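Local coordinates for hypothetical conserved protein TTC0263 (Thermus thermophilus, PDB 2PL2), which is of unknown function but belongs to the tetratricopeptide repeat proteins, helical-hairpin repeat folds that commonly act as scaffolds for protein-protein binding, at residues 70-81 / 113-123. Numbering follows the deposited sequence.
Sequences PRYLGGYMVLSE and VNPRYAPLHLQ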
loop_
_atom_site.group_PDB
_atom_site.type_symbol
_atom_site.label_atom_id
_atom_site.label_comp_id
_atom_site.label_asym_id
_atom_site.label_seq_id
_atom_site.Cartn_x
_atom_site.Cartn_y
_atom_site.Cartn_z
ATOM N N PRO A 70 -9.024 -14.761 22.810
ATOM C CA PRO A 70 -7.638 -14.535 23.232
ATOM C C PRO A 70 -6.667 -15.683 22.908
ATOM O O PRO A 70 -5.452 -15.541 23.066
ATOM C CB PRO A 70 -7.781 -14.311 24.733
ATOM C CG PRO A 70 -8.886 -15.252 25.089
ATOM C CD PRO A 70 -9.888 -15.026 23.980
ATOM N N ARG A 71 -7.208 -16.818 22.477
ATOM C CA ARG A 71 -6.393 -17.980 22.147
ATOM C C ARG A 71 -6.047 -18.031 20.666
ATOM O O ARG A 71 -5.195 -18.821 20.244
ATOM C CB ARG A 71 -7.120 -19.265 22.556
ATOM C CG ARG A 71 -7.015 -19.564 24.041
ATOM C CD ARG A 71 -7.882 -20.742 24.443
ATOM N NE ARG A 71 -7.475 -21.282 25.736
ATOM C CZ ARG A 71 -6.402 -22.046 25.910
ATOM N NH1 ARG A 71 -5.640 -22.363 24.867
ATOM N NH2 ARG A 71 -6.079 -22.475 27.124
ATOM N N TYR A 72 -6.715 -17.184 19.885
ATOM C CA TYR A 72 -6.495 -17.098 18.445
ATOM C C TYR A 72 -5.379 -16.087 18.161
ATOM O O TYR A 72 -5.462 -14.924 18.579
ATOM C CB TYR A 72 -7.788 -16.665 17.766
ATOM C CG TYR A 72 -7.744 -16.643 16.257
ATOM C CD1 TYR A 72 -7.406 -17.784 15.537
ATOM C CD2 TYR A 72 -8.136 -15.503 15.545
ATOM C CE1 TYR A 72 -7.470 -17.799 14.139
ATOM C CE2 TYR A 72 -8.206 -15.505 14.157
ATOM C CZ TYR A 72 -7.875 -16.660 13.463
ATOM O OH TYR A 72 -7.987 -16.689 12.098
ATOM N N LEU A 73 -4.340 -16.532 17.457
ATOM C CA LEU A 73 -3.202 -15.676 17.129
ATOM C C LEU A 73 -3.581 -14.526 16.212
ATOM O O LEU A 73 -2.975 -13.462 16.267
ATOM C CB LEU A 73 -2.094 -16.498 16.470
ATOM C CG LEU A 73 -1.309 -17.431 17.386
ATOM C CD1 LEU A 73 -0.290 -18.191 16.562
ATOM C CD2 LEU A 73 -0.622 -16.616 18.487
ATOM N N GLY A 74 -4.575 -14.755 15.358
ATOM C CA GLY A 74 -5.028 -13.728 14.431
ATOM C C GLY A 74 -5.210 -12.357 15.044
ATOM O O GLY A 74 -4.697 -11.369 14.522
ATOM N N GLY A 75 -5.931 -12.300 16.160
ATOM C CA GLY A 75 -6.176 -11.040 16.840
ATOM C C GLY A 75 -4.929 -10.231 17.136
ATOM O O GLY A 75 -4.872 -9.026 16.856
ATOM N N TYR A 76 -3.928 -10.885 17.713
ATOM C CA TYR A 76 -2.684 -10.211 18.048
ATOM C C TYR A 76 -1.955 -9.776 16.773
ATOM O O TYR A 76 -1.431 -8.669 16.702
ATOM C CB TYR A 76 -1.787 -11.145 18.866
ATOM C CG TYR A 76 -2.458 -11.757 20.084
ATOM C CD1 TYR A 76 -2.455 -11.106 21.317
ATOM C CD2 TYR A 76 -3.119 -12.977 19.990
ATOM C CE1 TYR A 76 -3.087 -11.666 22.427
ATOM C CE2 TYR A 76 -3.754 -13.539 21.084
ATOM C CZ TYR A 76 -3.744 -12.882 22.304
ATOM O OH TYR A 76 -4.398 -13.457 23.387
ATOM N N MET A 77 -1.921 -10.641 15.761
ATOM C CA MET A 77 -1.237 -10.298 14.511
ATOM C C MET A 77 -1.907 -9.073 13.889
ATOM O O MET A 77 -1.252 -8.067 13.614
ATOM C CB MET A 77 -1.260 -11.481 13.533
ATOM C CG MET A 77 -0.381 -12.683 13.939
ATOM S SD MET A 77 1.432 -12.388 13.917
ATOM C CE MET A 77 1.682 -12.108 12.146
ATOM N N VAL A 78 -3.215 -9.150 13.691
ATOM C CA VAL A 78 -3.961 -8.037 13.114
ATOM C C VAL A 78 -3.696 -6.774 13.928
ATOM O O VAL A 78 -3.212 -5.773 13.411
ATOM C CB VAL A 78 -5.470 -8.347 13.116
ATOM C CG1 VAL A 78 -6.264 -7.103 12.793
ATOM C CG2 VAL A 78 -5.764 -9.444 12.104
ATOM N N LEU A 79 -3.999 -6.849 15.215
ATOM C CA LEU A 79 -3.802 -5.750 16.150
ATOM C C LEU A 79 -2.363 -5.236 16.106
ATOM O O LEU A 79 -2.116 -4.038 16.157
ATOM C CB LEU A 79 -4.158 -6.247 17.559
ATOM C CG LEU A 79 -4.260 -5.311 18.761
ATOM C CD1 LEU A 79 -5.219 -4.177 18.464
ATOM C CD2 LEU A 79 -4.748 -6.118 19.955
ATOM N N SER A 80 -1.420 -6.161 16.009
ATOM C CA SER A 80 -0.002 -5.836 15.952
ATOM C C SER A 80 0.377 -4.986 14.739
ATOM O O SER A 80 1.094 -3.989 14.866
ATOM C CB SER A 80 0.812 -7.126 15.933
ATOM O OG SER A 80 2.160 -6.853 15.623
ATOM N N GLU A 81 -0.087 -5.392 13.561
ATOM C CA GLU A 81 0.213 -4.662 12.332
ATOM C C GLU A 81 -0.503 -3.315 12.311
ATOM O O GLU A 81 0.006 -2.335 11.770
ATOM C CB GLU A 81 -0.201 -5.494 11.118
ATOM C CG GLU A 81 0.765 -6.615 10.790
ATOM C CD GLU A 81 0.060 -7.890 10.378
ATOM O OE1 GLU A 81 -0.927 -7.785 9.613
ATOM O OE2 GLU A 81 0.496 -8.992 10.808
ATOM N N VAL A 113 0.749 -17.549 23.772
ATOM C CA VAL A 113 -0.222 -18.470 23.190
ATOM C C VAL A 113 0.449 -19.460 22.233
ATOM O O VAL A 113 -0.117 -20.506 21.909
ATOM C CB VAL A 113 -1.305 -17.688 22.419
ATOM C CG1 VAL A 113 -2.328 -18.645 21.828
ATOM C CG2 VAL A 113 -1.962 -16.674 23.341
ATOM N N ASN A 114 1.651 -19.119 21.776
ATOM C CA ASN A 114 2.407 -19.971 20.864
ATOM C C ASN A 114 3.788 -19.363 20.609
ATOM O O ASN A 114 3.911 -18.356 19.912
ATOM C CB ASN A 114 1.676 -20.116 19.532
ATOM C CG ASN A 114 2.284 -21.197 18.652
ATOM O OD1 ASN A 114 3.499 -21.437 18.681
ATOM N ND2 ASN A 114 1.442 -21.852 17.857
ATOM N N PRO A 115 4.847 -19.969 21.169
ATOM C CA PRO A 115 6.214 -19.466 20.992
ATOM C C PRO A 115 6.864 -19.905 19.690
ATOM O O PRO A 115 7.870 -19.336 19.262
ATOM C CB PRO A 115 6.958 -20.039 22.198
ATOM C CG PRO A 115 5.851 -20.500 23.138
ATOM C CD PRO A 115 4.815 -21.005 22.205
ATOM N N ARG A 116 6.290 -20.919 19.058
ATOM C CA ARG A 116 6.841 -21.449 17.819
ATOM C C ARG A 116 6.192 -20.924 16.543
ATOM O O ARG A 116 6.292 -21.559 15.500
ATOM C CB ARG A 116 6.749 -22.978 17.831
ATOM C CG ARG A 116 7.530 -23.667 18.939
ATOM C CD ARG A 116 7.271 -25.164 18.884
ATOM N NE ARG A 116 7.531 -25.708 17.552
ATOM C CZ ARG A 116 6.886 -26.747 17.024
ATOM N NH1 ARG A 116 5.931 -27.362 17.715
ATOM N NH2 ARG A 116 7.192 -27.170 15.802
ATOM N N TYR A 117 5.534 -19.770 16.616
ATOM C CA TYR A 117 4.887 -19.202 15.432
ATOM C C TYR A 117 5.793 -18.193 14.712
ATOM O O TYR A 117 6.031 -17.086 15.199
ATOM C CB TYR A 117 3.559 -18.546 15.827
ATOM C CG TYR A 117 2.677 -18.206 14.647
ATOM C CD1 TYR A 117 2.303 -19.191 13.732
ATOM C CD2 TYR A 117 2.240 -16.898 14.428
ATOM C CE1 TYR A 117 1.518 -18.889 12.629
ATOM C CE2 TYR A 117 1.455 -16.587 13.325
ATOM C CZ TYR A 117 1.099 -17.587 12.428
ATOM O OH TYR A 117 0.323 -17.289 11.327
ATOM N N ALA A 118 6.288 -18.589 13.542
ATOM C CA ALA A 118 7.196 -17.757 12.744
ATOM C C ALA A 118 6.760 -16.309 12.531
ATOM O O ALA A 118 7.541 -15.381 12.767
ATOM C CB ALA A 118 7.447 -18.417 11.392
ATOM N N PRO A 119 5.516 -16.092 12.066
ATOM C CA PRO A 119 5.022 -14.735 11.833
ATOM C C PRO A 119 5.228 -13.784 13.005
ATOM O O PRO A 119 5.604 -12.627 12.807
ATOM C CB PRO A 119 3.556 -14.962 11.503
ATOM C CG PRO A 119 3.604 -16.278 10.766
ATOM C CD PRO A 119 4.518 -17.088 11.634
ATOM N N LEU A 120 4.999 -14.273 14.223
ATOM C CA LEU A 120 5.165 -13.435 15.410
ATOM C C LEU A 120 6.576 -12.906 15.522
ATOM O O LEU A 120 6.787 -11.701 15.651
ATOM C CB LEU A 120 4.826 -14.208 16.691
ATOM C CG LEU A 120 3.385 -14.656 16.931
ATOM C CD1 LEU A 120 3.280 -15.276 18.317
ATOM C CD2 LEU A 120 2.455 -13.461 16.827
ATOM N N HIS A 121 7.543 -13.815 15.488
ATOM C CA HIS A 121 8.946 -13.441 15.583
ATOM C C HIS A 121 9.344 -12.522 14.431
ATOM O O HIS A 121 10.198 -11.652 14.578
ATOM C CB HIS A 121 9.805 -14.708 15.620
ATOM C CG HIS A 121 9.611 -15.522 16.862
ATOM N ND1 HIS A 121 10.088 -15.121 18.100
ATOM C CD2 HIS A 121 8.949 -16.679 17.080
ATOM C CE1 HIS A 121 9.725 -15.994 19.015
ATOM N NE2 HIS A 121 9.027 -16.956 18.420
ATOM N N LEU A 122 8.701 -12.711 13.286
ATOM C CA LEU A 122 8.962 -11.874 12.130
ATOM C C LEU A 122 8.477 -10.469 12.447
ATOM O O LEU A 122 9.218 -9.486 12.286
ATOM C CB LEU A 122 8.228 -12.413 10.896
ATOM C CG LEU A 122 8.261 -11.454 9.690
ATOM C CD1 LEU A 122 9.716 -11.068 9.386
ATOM C CD2 LEU A 122 7.571 -12.072 8.476
ATOM N N GLN A 123 7.228 -10.381 12.907
ATOM C CA GLN A 123 6.633 -9.099 13.266
ATOM C C GLN A 123 7.402 -8.455 14.409
ATOM O O GLN A 123 7.638 -7.249 14.406
ATOM C CB GLN A 123 5.175 -9.279 13.688
ATOM C CG GLN A 123 4.159 -8.872 12.633
ATOM C CD GLN A 123 4.338 -7.436 12.172
ATOM O OE1 GLN A 123 4.423 -6.521 12.988
ATOM N NE2 GLN A 123 4.390 -7.234 10.858
#
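Arg71, in the loop before helix 73-88 of a tetratricopeptide repeat fold, meets Val113 at the junction that leads to helix 118-130. The facing segments of these two helices run nearly parallel, 21° apart with axes 10.9 Å from each other. Val113 reaches the first loop with both methyls: CG1 lies 3.3 Å from Arg71 O, and CG2 packs near Pro70 O. Leu73 forks over the second segment. Its CD1 sits over one face of the Tyr117 ring in a CH-pi contact, 3.7 Å from the ring centroid. Pro119 CD covers the opposite face, so the ring is sandwiched. The other branch, CD2, touches both Val113 CB and Leu120 CD1. Tyr76 comes obliquely to Val113 CG2. Helix 93-113 backs this ring through Val106 and Ala110. Met77 is bent at chi2 and chi3, which curls its thioether toward helix 118-130. There SD lies 3.3 Å from Leu120 CD2 and also faces the edge of the Tyr117 ring, while CE rests 3.5 Å from Pro119 CB. Farther along, Ser80 OG is 3.5 Å from Gln123 OE1. Glu81 crosses the Gln123 side chain at about a right angle, with carboxylate and amide planes 54° apart; its CG lies 3.7 Å from Gln123 NE2.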